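Local coordinates for protein muconate cycloisomerase (Azorhizobium caulinodans, PDB 3MY9) that is a magnesium-binding member of the enolase superfamily, built from an N-terminal capping domain and a modified TIM barrel, at residues A[51-56]-A[305-310]; A[166-171]-A[197-202]; A[244-249]-A[266-271]. One frame throughout, in Å; residues are numbered along the deposited sequence.

Contact 1: residues A[51-56]-A[305-310]; sequences WGEAAP and GIALAA
Glu53 and Ala307 make the polar part of this contact. The backbone N of Ala307, in the first turn of helix 305-316, points at Glu53 OE1 from 3.4 Å, a weak hydrogen bond whose N-H...O angle of 159° is fairly straight. The carboxylate reaches the helix because CG stands anti to the backbone N of Glu53 (chi1 166°) and the chain beyond it stays extended. Its stronger grip comes from elsewhere: OE2 forms a salt bridge with Arg37 on the adjoining strand 35-44 and accepts a hydrogen bond from Trp302 NE1. The buried acid is thus held from several directions at the start of a helix, where the amide dipoles would be expected to favour its negative charge.

The two elements belong to different domains. Strand 49-54 is part of the antiparallel sheet of the N-terminal capping domain, whereas helix 305-316 belongs to the barrel domain characteristic of the enolase superfamily. Residues 51-54 and 305-310 run at 101° to each other, their axes approaching to 6.9 Å, and the contact is centred where Glu53 and Ala307 pass each other.

Apolar packing flanks the polar contact. Ile306 contributes two branches: CG2 rests against the backbone of Gly52, 3.7 Å from Gly52 C, while CD1 continues to Trp51, lying 4.0 Å from Trp51 CB and obliquely near the CE3 corner of the indole. The stem of Glu53 joins in, its CB 3.8 Å from Ile306 CB and its CG 3.9 Å from the Ala307 methyl CB. Met110 of helix 102-120 and Ile362 also touch Ile306, and Ile362 is shared with Trp51.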
ATOM      1  N   TRP A  51      21.424  -6.623 -44.782  1.00 63.32           N
ATOM      2  CA  TRP A  51      21.096  -7.956 -44.296  1.00 64.12           C
ATOM      3  C   TRP A  51      20.507  -7.928 -42.892  1.00 63.09           C
ATOM      4  O   TRP A  51      20.860  -7.088 -42.064  1.00 60.59           O
ATOM      5  CB  TRP A  51      22.338  -8.856 -44.335  1.00 64.86           C
ATOM      6  CG  TRP A  51      22.738  -9.251 -45.756  1.00 67.30           C
ATOM      7  CD1 TRP A  51      23.505  -8.537 -46.621  1.00 68.21           C
ATOM      8  CD2 TRP A  51      22.382 -10.458 -46.442  1.00 69.73           C
ATOM      9  NE1 TRP A  51      23.654  -9.224 -47.806  1.00 70.26           N
ATOM     10  CE2 TRP A  51      22.976 -10.408 -47.714  1.00 71.32           C
ATOM     11  CE3 TRP A  51      21.631 -11.588 -46.091  1.00 71.43           C
ATOM     12  CZ2 TRP A  51      22.819 -11.426 -48.650  1.00 75.60           C
ATOM     13  CZ3 TRP A  51      21.490 -12.605 -47.008  1.00 73.85           C
ATOM     14  CH2 TRP A  51      22.074 -12.515 -48.279  1.00 76.50           C
ATOM     15  N   GLY A  52      19.585  -8.852 -42.656  1.00 64.72           N
ATOM     16  CA  GLY A  52      19.049  -9.122 -41.338  1.00 63.99           C
ATOM     17  C   GLY A  52      18.965 -10.614 -41.116  1.00 66.13           C
ATOM     18  O   GLY A  52      18.990 -11.400 -42.063  1.00 68.10           O
ATOM     19  N   GLU A  53      18.866 -11.000 -39.856  1.00 66.74           N
ATOM     20  CA  GLU A  53      18.794 -12.402 -39.475  1.00 69.08           C
ATOM     21  C   GLU A  53      17.778 -12.529 -38.358  1.00 69.80           C
ATOM     22  O   GLU A  53      17.794 -11.735 -37.427  1.00 67.59           O
ATOM     23  CB  GLU A  53      20.165 -12.901 -39.007  1.00 68.58           C
ATOM     24  CG  GLU A  53      20.151 -14.234 -38.277  1.00 68.04           C
ATOM     25  CD  GLU A  53      21.479 -14.967 -38.367  1.00 69.08           C
ATOM     26  OE1 GLU A  53      22.529 -14.297 -38.497  1.00 66.54           O
ATOM     27  OE2 GLU A  53      21.469 -16.220 -38.310  1.00 70.05           O
ATOM     28  N   ALA A  54      16.895 -13.513 -38.483  1.00 73.80           N
ATOM     29  CA  ALA A  54      15.938 -13.855 -37.445  1.00 75.67           C
ATOM     30  C   ALA A  54      16.482 -15.036 -36.652  1.00 77.88           C
ATOM     31  O   ALA A  54      16.558 -16.155 -37.159  1.00 80.22           O
ATOM     32  CB  ALA A  54      14.575 -14.197 -38.062  1.00 77.50           C
ATOM     33  N   ALA A  55      16.884 -14.771 -35.414  1.00 78.74           N
ATOM     34  CA  ALA A  55      17.383 -15.805 -34.524  1.00 80.83           C
ATOM     35  C   ALA A  55      16.315 -16.084 -33.477  1.00 82.26           C
ATOM     36  O   ALA A  55      15.984 -15.198 -32.695  1.00 80.77           O
ATOM     37  CB  ALA A  55      18.658 -15.346 -33.852  1.00 79.32           C
ATOM     38  N   PRO A  56      15.736 -17.295 -33.486  1.00 86.31           N
ATOM     39  CA  PRO A  56      14.899 -17.707 -32.354  1.00 87.22           C
ATOM     40  C   PRO A  56      15.618 -17.759 -31.000  1.00 86.84           C
ATOM     41  O   PRO A  56      16.846 -17.611 -30.921  1.00 86.01           O
ATOM     42  CB  PRO A  56      14.417 -19.096 -32.771  1.00 89.83           C
ATOM     43  CG  PRO A  56      14.297 -18.989 -34.272  1.00 91.07           C
ATOM     44  CD  PRO A  56      15.434 -18.076 -34.702  1.00 89.04           C
ATOM     45  N   GLY A 305      26.486 -14.359 -37.687  1.00 65.64           N
ATOM     46  CA  GLY A 305      27.245 -13.125 -37.808  1.00 64.39           C
ATOM     47  C   GLY A 305      26.404 -11.880 -37.975  1.00 62.60           C
ATOM     48  O   GLY A 305      26.791 -10.813 -37.511  1.00 61.06           O
ATOM     49  N   ILE A 306      25.257 -12.024 -38.634  1.00 62.74           N
ATOM     50  CA  ILE A 306      24.400 -10.893 -38.955  1.00 61.56           C
ATOM     51  C   ILE A 306      23.667 -10.416 -37.713  1.00 58.79           C
ATOM     52  O   ILE A 306      23.633  -9.220 -37.430  1.00 58.33           O
ATOM     53  CB  ILE A 306      23.391 -11.236 -40.074  1.00 62.95           C
ATOM     54  CG1 ILE A 306      24.125 -11.683 -41.332  1.00 65.46           C
ATOM     55  CG2 ILE A 306      22.525 -10.018 -40.394  1.00 62.72           C
ATOM     56  CD1 ILE A 306      23.216 -12.201 -42.422  1.00 67.86           C
ATOM     57  N   ALA A 307      23.084 -11.349 -36.967  1.00 57.57           N
ATOM     58  CA  ALA A 307      22.406 -11.022 -35.715  1.00 54.58           C
ATOM     59  C   ALA A 307      23.389 -10.546 -34.637  1.00 52.18           C
ATOM     60  O   ALA A 307      23.053  -9.700 -33.788  1.00 49.95           O
ATOM     61  CB  ALA A 307      21.633 -12.240 -35.208  1.00 55.27           C
ATOM     62  N   LEU A 308      24.582 -11.123 -34.648  1.00 51.09           N
ATOM     63  CA  LEU A 308      25.622 -10.734 -33.713  1.00 49.65           C
ATOM     64  C   LEU A 308      26.112  -9.325 -34.002  1.00 48.25           C
ATOM     65  O   LEU A 308      26.378  -8.572 -33.090  1.00 47.79           O
ATOM     66  CB  LEU A 308      26.793 -11.699 -33.801  1.00 50.94           C
ATOM     67  CG  LEU A 308      27.989 -11.405 -32.901  1.00 50.17           C
ATOM     68  CD1 LEU A 308      27.560 -11.312 -31.453  1.00 50.09           C
ATOM     69  CD2 LEU A 308      29.010 -12.509 -33.107  1.00 51.42           C
ATOM     70  N   ALA A 309      26.241  -8.969 -35.269  1.00 49.25           N
ATOM     71  CA  ALA A 309      26.661  -7.607 -35.648  1.00 48.76           C
ATOM     72  C   ALA A 309      25.632  -6.608 -35.112  1.00 47.20           C
ATOM     73  O   ALA A 309      25.972  -5.591 -34.522  1.00 45.76           O
ATOM     74  CB  ALA A 309      26.802  -7.484 -37.183  1.00 49.49           C
ATOM     75  N   ALA A 310      24.363  -6.930 -35.309  1.00 47.78           N
ATOM     76  CA  ALA A 310      23.271  -6.079 -34.831  1.00 47.28           C
ATOM     77  C   ALA A 310      23.347  -5.893 -33.309  1.00 45.41           C
ATOM     78  O   ALA A 310      23.252  -4.775 -32.803  1.00 43.38           O
ATOM     79  CB  ALA A 310      21.909  -6.659 -35.251  1.00 47.67           C
TER

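Contact 2: residues A[166-171]-A[197-202]; sequences KMKTGV and DFNQAL
Lys166 and Asp197 approach each other obliquely above neighbouring parallel strands, 164-168 and 193-197, of the TIM-barrel-like domain, at the ends from which the loops of the barrel's metal-binding side depart. Asp197 CG is anti to the backbone N (chi1 -169°), which sends the carboxylate along the same face as Lys166. The lysine lays CD against Asp197 CB at 3.6 Å, then bends at chi3 to set NZ 3.2 Å from Asp197 OD1 in a salt bridge. NZ meets OD1 from above the carboxylate plane, 37° out of it, and makes further salt bridges to Glu326 and Glu223. Glu223, whose OE1 comes close to Asp197 OD1, binds a magnesium ion, and the Asp197 side chain lies about 4 Å from the same ion.

Main-chain bonds hold the strands in register: Asp197 N donates to Met167 O, and Thr169 N to Asp197 O at 2.9 Å. Asp197 O also takes a weak bond from Thr169 OG1.

Thr169 and Phe198 meet differently, with the threonine sitting on the flat of the ring. OG1 lies 3.2 Å above the ring plane over its centre, and CB makes a CH-pi contact 3.9 Å from the centroid of the Phe198 ring. Leu202 CD1 covers the opposite face, offset toward the rim, and Ile210 and Leu211 of helix 207-215 add to the packing round Phe198.

Beyond the ring the chain folds through a type I' beta turn from Phe198 to Ala201. Asn199 presents its amide across the stem of Lys168, at about a right angle, with ND2 3.5 Å from Lys168 CG. Asn199 N completes an Asx turn by donating to Asp197 OD2 at 2.9 Å.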
ATOM      1  N   LYS A 166      30.823 -16.574 -15.823  1.00 42.63           N
ATOM      2  CA  LYS A 166      29.516 -16.942 -15.291  1.00 42.02           C
ATOM      3  C   LYS A 166      29.425 -18.426 -14.938  1.00 42.26           C
ATOM      4  O   LYS A 166      29.547 -19.262 -15.804  1.00 43.46           O
ATOM      5  CB  LYS A 166      28.416 -16.590 -16.270  1.00 41.48           C
ATOM      6  CG  LYS A 166      27.045 -16.646 -15.605  1.00 43.55           C
ATOM      7  CD  LYS A 166      25.966 -16.840 -16.672  1.00 47.82           C
ATOM      8  CE  LYS A 166      25.223 -15.612 -16.961  1.00 47.25           C
ATOM      9  NZ  LYS A 166      24.285 -15.989 -18.085  1.00 50.06           N
ATOM     10  N   MET A 167      29.190 -18.747 -13.662  1.00 41.44           N
ATOM     11  CA  MET A 167      29.153 -20.141 -13.215  1.00 42.39           C
ATOM     12  C   MET A 167      27.693 -20.583 -13.277  1.00 41.38           C
ATOM     13  O   MET A 167      26.821 -19.927 -12.722  1.00 38.01           O
ATOM     14  CB  MET A 167      29.722 -20.293 -11.776  1.00 41.92           C
ATOM     15  CG  MET A 167      30.046 -21.766 -11.297  1.00 45.25           C
ATOM     16  SD  MET A 167      30.294 -21.851  -9.478  1.00 40.54           S
ATOM     17  CE  MET A 167      30.096 -23.615  -9.236  1.00 47.76           C
ATOM     18  N   LYS A 168      27.446 -21.691 -13.968  1.00 42.31           N
ATOM     19  CA  LYS A 168      26.186 -22.370 -13.889  1.00 43.99           C
ATOM     20  C   LYS A 168      26.068 -23.036 -12.510  1.00 43.93           C
ATOM     21  O   LYS A 168      26.953 -23.768 -12.064  1.00 44.60           O
ATOM     22  CB  LYS A 168      26.107 -23.395 -15.004  1.00 46.89           C
ATOM     23  CG  LYS A 168      24.746 -23.928 -15.314  1.00 50.77           C
ATOM     24  CD  LYS A 168      24.831 -24.770 -16.617  1.00 57.34           C
ATOM     25  CE  LYS A 168      23.829 -25.918 -16.662  1.00 60.69           C
ATOM     26  NZ  LYS A 168      24.407 -27.181 -17.282  1.00 63.79           N
ATOM     27  N   THR A 169      24.982 -22.753 -11.805  1.00 43.43           N
ATOM     28  CA  THR A 169      24.835 -23.249 -10.447  1.00 43.21           C
ATOM     29  C   THR A 169      23.504 -23.968 -10.343  1.00 44.17           C
ATOM     30  O   THR A 169      22.648 -23.822 -11.212  1.00 44.59           O
ATOM     31  CB  THR A 169      24.847 -22.075  -9.432  1.00 41.96           C
ATOM     32  OG1 THR A 169      23.986 -21.057  -9.905  1.00 41.03           O
ATOM     33  CG2 THR A 169      26.230 -21.485  -9.233  1.00 39.50           C
ATOM     34  N   GLY A 170      23.318 -24.702  -9.247  1.00 44.67           N
ATOM     35  CA  GLY A 170      22.135 -25.488  -9.032  1.00 45.24           C
ATOM     36  C   GLY A 170      22.143 -26.744  -9.881  1.00 47.84           C
ATOM     37  O   GLY A 170      21.077 -27.274 -10.168  1.00 48.55           O
ATOM     38  N   VAL A 171      23.341 -27.208 -10.269  1.00 49.37           N
ATOM     39  CA  VAL A 171      23.506 -28.404 -11.102  1.00 52.28           C
ATOM     40  C   VAL A 171      24.221 -29.533 -10.358  1.00 53.85           C
ATOM     41  O   VAL A 171      23.878 -30.701 -10.521  1.00 55.84           O
ATOM     42  CB  VAL A 171      24.285 -28.100 -12.409  1.00 52.84           C
ATOM     43  CG1 VAL A 171      24.689 -29.437 -13.151  1.00 56.96           C
ATOM     44  CG2 VAL A 171      23.458 -27.194 -13.326  1.00 52.09           C
ATOM     45  N   ASP A 197      24.527 -18.319 -12.392  1.00 36.51           N
ATOM     46  CA  ASP A 197      23.276 -18.485 -13.104  1.00 37.67           C
ATOM     47  C   ASP A 197      22.604 -19.782 -12.691  1.00 38.18           C
ATOM     48  O   ASP A 197      23.146 -20.833 -12.935  1.00 38.16           O
ATOM     49  CB  ASP A 197      23.574 -18.520 -14.599  1.00 39.09           C
ATOM     50  CG  ASP A 197      22.330 -18.428 -15.462  1.00 42.00           C
ATOM     51  OD1 ASP A 197      22.518 -18.193 -16.672  1.00 44.45           O
ATOM     52  OD2 ASP A 197      21.188 -18.523 -14.939  1.00 44.47           O
ATOM     53  N   PHE A 198      21.422 -19.712 -12.081  1.00 38.70           N
ATOM     54  CA  PHE A 198      20.712 -20.949 -11.696  1.00 40.58           C
ATOM     55  C   PHE A 198      19.801 -21.511 -12.807  1.00 42.08           C
ATOM     56  O   PHE A 198      19.178 -22.530 -12.638  1.00 43.24           O
ATOM     57  CB  PHE A 198      19.894 -20.716 -10.425  1.00 39.50           C
ATOM     58  CG  PHE A 198      20.721 -20.666  -9.172  1.00 37.26           C
ATOM     59  CD1 PHE A 198      20.979 -21.819  -8.467  1.00 36.23           C
ATOM     60  CD2 PHE A 198      21.238 -19.460  -8.708  1.00 35.19           C
ATOM     61  CE1 PHE A 198      21.740 -21.783  -7.298  1.00 37.92           C
ATOM     62  CE2 PHE A 198      22.011 -19.419  -7.551  1.00 35.11           C
ATOM     63  CZ  PHE A 198      22.265 -20.588  -6.850  1.00 34.95           C
ATOM     64  N   ASN A 199      19.737 -20.822 -13.932  1.00 43.41           N
ATOM     65  CA  ASN A 199      18.869 -21.194 -15.072  1.00 45.09           C
ATOM     66  C   ASN A 199      17.432 -21.553 -14.643  1.00 43.79           C
ATOM     67  O   ASN A 199      16.891 -22.587 -15.010  1.00 44.47           O
ATOM     68  CB  ASN A 199      19.570 -22.266 -15.909  1.00 47.91           C
ATOM     69  CG  ASN A 199      20.741 -21.671 -16.745  1.00 53.56           C
ATOM     70  OD1 ASN A 199      20.513 -20.901 -17.698  1.00 58.93           O
ATOM     71  ND2 ASN A 199      21.987 -22.014 -16.374  1.00 54.89           N
ATOM     72  N   GLN A 200      16.850 -20.690 -13.809  1.00 41.36           N
ATOM     73  CA  GLN A 200      15.475 -20.869 -13.303  1.00 41.78           C
ATOM     74  C   GLN A 200      15.227 -22.184 -12.539  1.00 41.70           C
ATOM     75  O   GLN A 200      14.068 -22.545 -12.314  1.00 43.41           O
ATOM     76  CB  GLN A 200      14.463 -20.810 -14.460  1.00 43.02           C
ATOM     77  CG  GLN A 200      14.632 -19.631 -15.415  1.00 43.95           C
ATOM     78  CD  GLN A 200      13.592 -19.674 -16.551  1.00 47.98           C
ATOM     79  OE1 GLN A 200      12.420 -19.340 -16.359  1.00 49.56           O
ATOM     80  NE2 GLN A 200      14.034 -20.096 -17.732  1.00 48.91           N
ATOM     81  N   ALA A 201      16.279 -22.885 -12.125  1.00 40.32           N
ATOM     82  CA  ALA A 201      16.119 -24.230 -11.576  1.00 41.49           C
ATOM     83  C   ALA A 201      15.645 -24.259 -10.108  1.00 39.89           C
ATOM     84  O   ALA A 201      15.224 -25.289  -9.632  1.00 40.65           O
ATOM     85  CB  ALA A 201      17.428 -25.037 -11.725  1.00 41.91           C
ATOM     86  N   LEU A 202      15.753 -23.157  -9.380  1.00 37.89           N
ATOM     87  CA  LEU A 202      15.328 -23.148  -7.965  1.00 37.46           C
ATOM     88  C   LEU A 202      13.820 -22.942  -7.904  1.00 38.65           C
ATOM     89  O   LEU A 202      13.223 -22.409  -8.841  1.00 38.44           O
ATOM     90  CB  LEU A 202      16.024 -22.041  -7.190  1.00 34.95           C
ATOM     91  CG  LEU A 202      17.546 -22.194  -7.094  1.00 35.66           C
ATOM     92  CD1 LEU A 202      18.111 -21.201  -6.078  1.00 32.39           C
ATOM     93  CD2 LEU A 202      17.947 -23.678  -6.711  1.00 35.26           C
TER

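Contact 3: residues A[244-249]-A[266-271]; sequences PILADE and ADAISV. With MG (magnesium ion), chain C.
Ala247 and Ile269 pair as parallel neighbours in strands 245-247 and 268-270, whose short axes diverge by 37° and which a helix, 254-263, links in a right-handed beta-alpha-beta unit of the barrel. Ala247 uses both its backbone polar atoms: its N donates to Ala268 O at 2.9 Å, and its O accepts from Ser270 N at 3.0 Å. At the other end, Asp267 N donates to Ile245 O.

Asp267 returns this bond with its side chain, OD2 receiving Ile245 N at 2.7 Å through the anti lone pair, nearly straight at 170°. Asp267 CB rests 3.8 Å from Pro244 CB, while Phe205 of the second subunit packs on Pro244 and Ala268. Leu246 turns its two methyls to different partners, CD2 to Ala268 CB at 3.7 Å and CD1 toward Ser270. Ala247 CB meets Ala266 CB at 3.7 Å, on the side of the sheet that carries Ile269.

At the strand ends Asp248 OD1 lies 3.0 Å from Ser270 OG and forms a salt bridge with Lys272. Its OD2 binds the magnesium ion at 2.0 Å, with four waters and Glu223 completing six ligands. Glu249 accepts hydrogen bonds from two of those waters, acting from the second shell. Asp248 therefore divides its carboxylate between metal and lysine, which would be expected to limit its rotation.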
ATOM      1  N   PRO A 244      23.154  -8.350  -6.261  1.00 32.28           N
ATOM      2  CA  PRO A 244      22.127  -8.024  -7.256  1.00 31.24           C
ATOM      3  C   PRO A 244      21.469  -9.283  -7.867  1.00 31.20           C
ATOM      4  O   PRO A 244      22.146 -10.259  -8.171  1.00 30.32           O
ATOM      5  CB  PRO A 244      22.917  -7.258  -8.313  1.00 31.85           C
ATOM      6  CG  PRO A 244      23.977  -6.529  -7.495  1.00 32.59           C
ATOM      7  CD  PRO A 244      24.417  -7.624  -6.517  1.00 33.61           C
ATOM      8  N   ILE A 245      20.157  -9.246  -8.003  1.00 31.04           N
ATOM      9  CA  ILE A 245      19.428 -10.257  -8.694  1.00 32.29           C
ATOM     10  C   ILE A 245      19.143  -9.745 -10.094  1.00 33.28           C
ATOM     11  O   ILE A 245      18.592  -8.670 -10.245  1.00 32.98           O
ATOM     12  CB  ILE A 245      18.117 -10.546  -7.994  1.00 32.56           C
ATOM     13  CG1 ILE A 245      18.351 -11.078  -6.563  1.00 32.66           C
ATOM     14  CG2 ILE A 245      17.292 -11.555  -8.815  1.00 32.38           C
ATOM     15  CD1 ILE A 245      18.957 -12.478  -6.537  1.00 32.60           C
ATOM     16  N   LEU A 246      19.449 -10.545 -11.118  1.00 34.10           N
ATOM     17  CA  LEU A 246      19.223 -10.112 -12.500  1.00 35.08           C
ATOM     18  C   LEU A 246      18.044 -10.859 -13.083  1.00 35.33           C
ATOM     19  O   LEU A 246      17.959 -12.086 -12.984  1.00 36.02           O
ATOM     20  CB  LEU A 246      20.499 -10.301 -13.323  1.00 35.32           C
ATOM     21  CG  LEU A 246      20.777 -10.374 -14.857  1.00 39.93           C
ATOM     22  CD1 LEU A 246      19.676 -11.021 -15.716  1.00 44.05           C
ATOM     23  CD2 LEU A 246      21.281  -9.070 -15.462  1.00 37.76           C
ATOM     24  N   ALA A 247      17.133 -10.114 -13.687  1.00 34.44           N
ATOM     25  CA  ALA A 247      15.976 -10.708 -14.336  1.00 35.22           C
ATOM     26  C   ALA A 247      16.345 -11.051 -15.764  1.00 35.95           C
ATOM     27  O   ALA A 247      16.941 -10.227 -16.473  1.00 35.67           O
ATOM     28  CB  ALA A 247      14.809  -9.765 -14.315  1.00 34.48           C
ATOM     29  N   ASP A 248      16.016 -12.280 -16.178  1.00 36.35           N
ATOM     30  CA  ASP A 248      16.141 -12.662 -17.569  1.00 37.42           C
ATOM     31  C   ASP A 248      14.744 -12.959 -18.097  1.00 38.23           C
ATOM     32  O   ASP A 248      14.097 -12.061 -18.660  1.00 38.85           O
ATOM     33  CB  ASP A 248      17.123 -13.834 -17.746  1.00 38.10           C
ATOM     34  CG  ASP A 248      17.339 -14.217 -19.222  1.00 40.39           C
ATOM     35  OD1 ASP A 248      16.780 -13.542 -20.126  1.00 41.90           O
ATOM     36  OD2 ASP A 248      18.056 -15.220 -19.464  1.00 40.38           O
ATOM     37  N   GLU A 249      14.234 -14.166 -17.865  1.00 38.78           N
ATOM     38  CA  GLU A 249      12.899 -14.507 -18.334  1.00 39.68           C
ATOM     39  C   GLU A 249      11.774 -13.668 -17.683  1.00 39.27           C
ATOM     40  O   GLU A 249      10.701 -13.527 -18.273  1.00 39.00           O
ATOM     41  CB  GLU A 249      12.630 -16.009 -18.186  1.00 41.91           C
ATOM     42  CG  GLU A 249      13.350 -16.874 -19.241  1.00 42.60           C
ATOM     43  CD  GLU A 249      14.834 -17.153 -18.904  1.00 44.01           C
ATOM     44  OE1 GLU A 249      15.302 -16.857 -17.769  1.00 39.83           O
ATOM     45  OE2 GLU A 249      15.533 -17.704 -19.783  1.00 45.67           O
ATOM     46  N   ALA A 266      13.945  -6.980  -9.347  1.00 33.77           N
ATOM     47  CA  ALA A 266      15.313  -7.266  -9.840  1.00 32.69           C
ATOM     48  C   ALA A 266      16.185  -6.015  -9.744  1.00 31.76           C
ATOM     49  O   ALA A 266      15.670  -4.946  -9.711  1.00 31.66           O
ATOM     50  CB  ALA A 266      15.306  -7.777 -11.290  1.00 31.69           C
ATOM     51  N   ASP A 267      17.501  -6.194  -9.727  1.00 31.61           N
ATOM     52  CA  ASP A 267      18.450  -5.104  -9.651  1.00 32.20           C
ATOM     53  C   ASP A 267      19.108  -4.807 -11.005  1.00 32.66           C
ATOM     54  O   ASP A 267      19.848  -3.827 -11.116  1.00 33.55           O
ATOM     55  CB  ASP A 267      19.543  -5.448  -8.628  1.00 32.12           C
ATOM     56  CG  ASP A 267      18.973  -5.823  -7.279  1.00 32.99           C
ATOM     57  OD1 ASP A 267      18.384  -4.946  -6.635  1.00 31.95           O
ATOM     58  OD2 ASP A 267      19.053  -7.008  -6.892  1.00 30.77           O
ATOM     59  N   ALA A 268      18.867  -5.664 -12.001  1.00 32.50           N
ATOM     60  CA  ALA A 268      19.518  -5.590 -13.340  1.00 33.13           C
ATOM     61  C   ALA A 268      18.689  -6.473 -14.260  1.00 33.32           C
ATOM     62  O   ALA A 268      17.944  -7.329 -13.779  1.00 33.24           O
ATOM     63  CB  ALA A 268      20.982  -6.098 -13.302  1.00 31.95           C
ATOM     64  N   ILE A 269      18.755  -6.217 -15.565  1.00 34.05           N
ATOM     65  CA  ILE A 269      17.984  -6.994 -16.530  1.00 35.05           C
ATOM     66  C   ILE A 269      18.877  -7.422 -17.691  1.00 36.73           C
ATOM     67  O   ILE A 269      19.831  -6.733 -18.034  1.00 36.89           O
ATOM     68  CB  ILE A 269      16.787  -6.211 -17.069  1.00 35.97           C
ATOM     69  CG1 ILE A 269      17.251  -5.010 -17.913  1.00 36.53           C
ATOM     70  CG2 ILE A 269      15.836  -5.761 -15.934  1.00 33.20           C
ATOM     71  CD1 ILE A 269      16.153  -4.311 -18.584  1.00 39.00           C
ATOM     72  N   SER A 270      18.593  -8.565 -18.295  1.00 38.99           N
ATOM     73  CA  SER A 270      19.259  -8.915 -19.554  1.00 41.00           C
ATOM     74  C   SER A 270      18.359  -8.470 -20.686  1.00 41.21           C
ATOM     75  O   SER A 270      17.175  -8.739 -20.662  1.00 39.89           O
ATOM     76  CB  SER A 270      19.506 -10.409 -19.653  1.00 41.86           C
ATOM     77  OG  SER A 270      18.272 -11.072 -19.445  1.00 47.31           O
ATOM     78  N   VAL A 271      18.935  -7.784 -21.662  1.00 43.05           N
ATOM     79  CA  VAL A 271      18.201  -7.245 -22.794  1.00 45.67           C
ATOM     80  C   VAL A 271      18.329  -8.221 -23.963  1.00 48.17           C
ATOM     81  O   VAL A 271      19.436  -8.565 -24.384  1.00 49.35           O
ATOM     82  CB  VAL A 271      18.750  -5.860 -23.242  1.00 45.98           C
ATOM     83  CG1 VAL A 271      18.978  -4.955 -22.064  1.00 45.49           C
ATOM     84  CG2 VAL A 271      20.045  -6.026 -23.971  1.00 49.30           C
TER
HETATM   85 MG    MG C 378      19.228 -16.660 -18.686  1.00 50.23          MG
HETATM   86  O   HOH W   1      18.064 -17.946 -19.772  1.00 25.58           O
HETATM   87  O   HOH W   2      17.836 -17.158 -17.136  1.00 26.41           O
HETATM   88  O   HOH W   3      20.245 -18.311 -18.011  1.00 24.74           O
HETATM   89  O   HOH W   4      20.569 -16.680 -20.513  1.00 28.19           O

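How the contacts relate
Contacts 2 and 3 reach the same barrel sheet, in its parallel part, on the two sides of strand 222-223, which separates 193-197 from 245-247, and touch where Gln200 packs against Glu249; their centres are about 14 Å apart. Contact 1 lies away from them, some 27 and 23 Å centre to centre, and joins the capping domain to the barrel domain. All three are largely buried, yet only contact 2 includes exposed touching residues, Lys168, Gly170 and Asn199. Chemistry follows position: contact 1 is mostly apolar packing round one buried acid, whereas contacts 2 and 3 combine strand hydrogen bonds with carboxylates grouped near magnesium. Glu223 ties those two together, pairing with Lys166 and sharing the metal with Asp248.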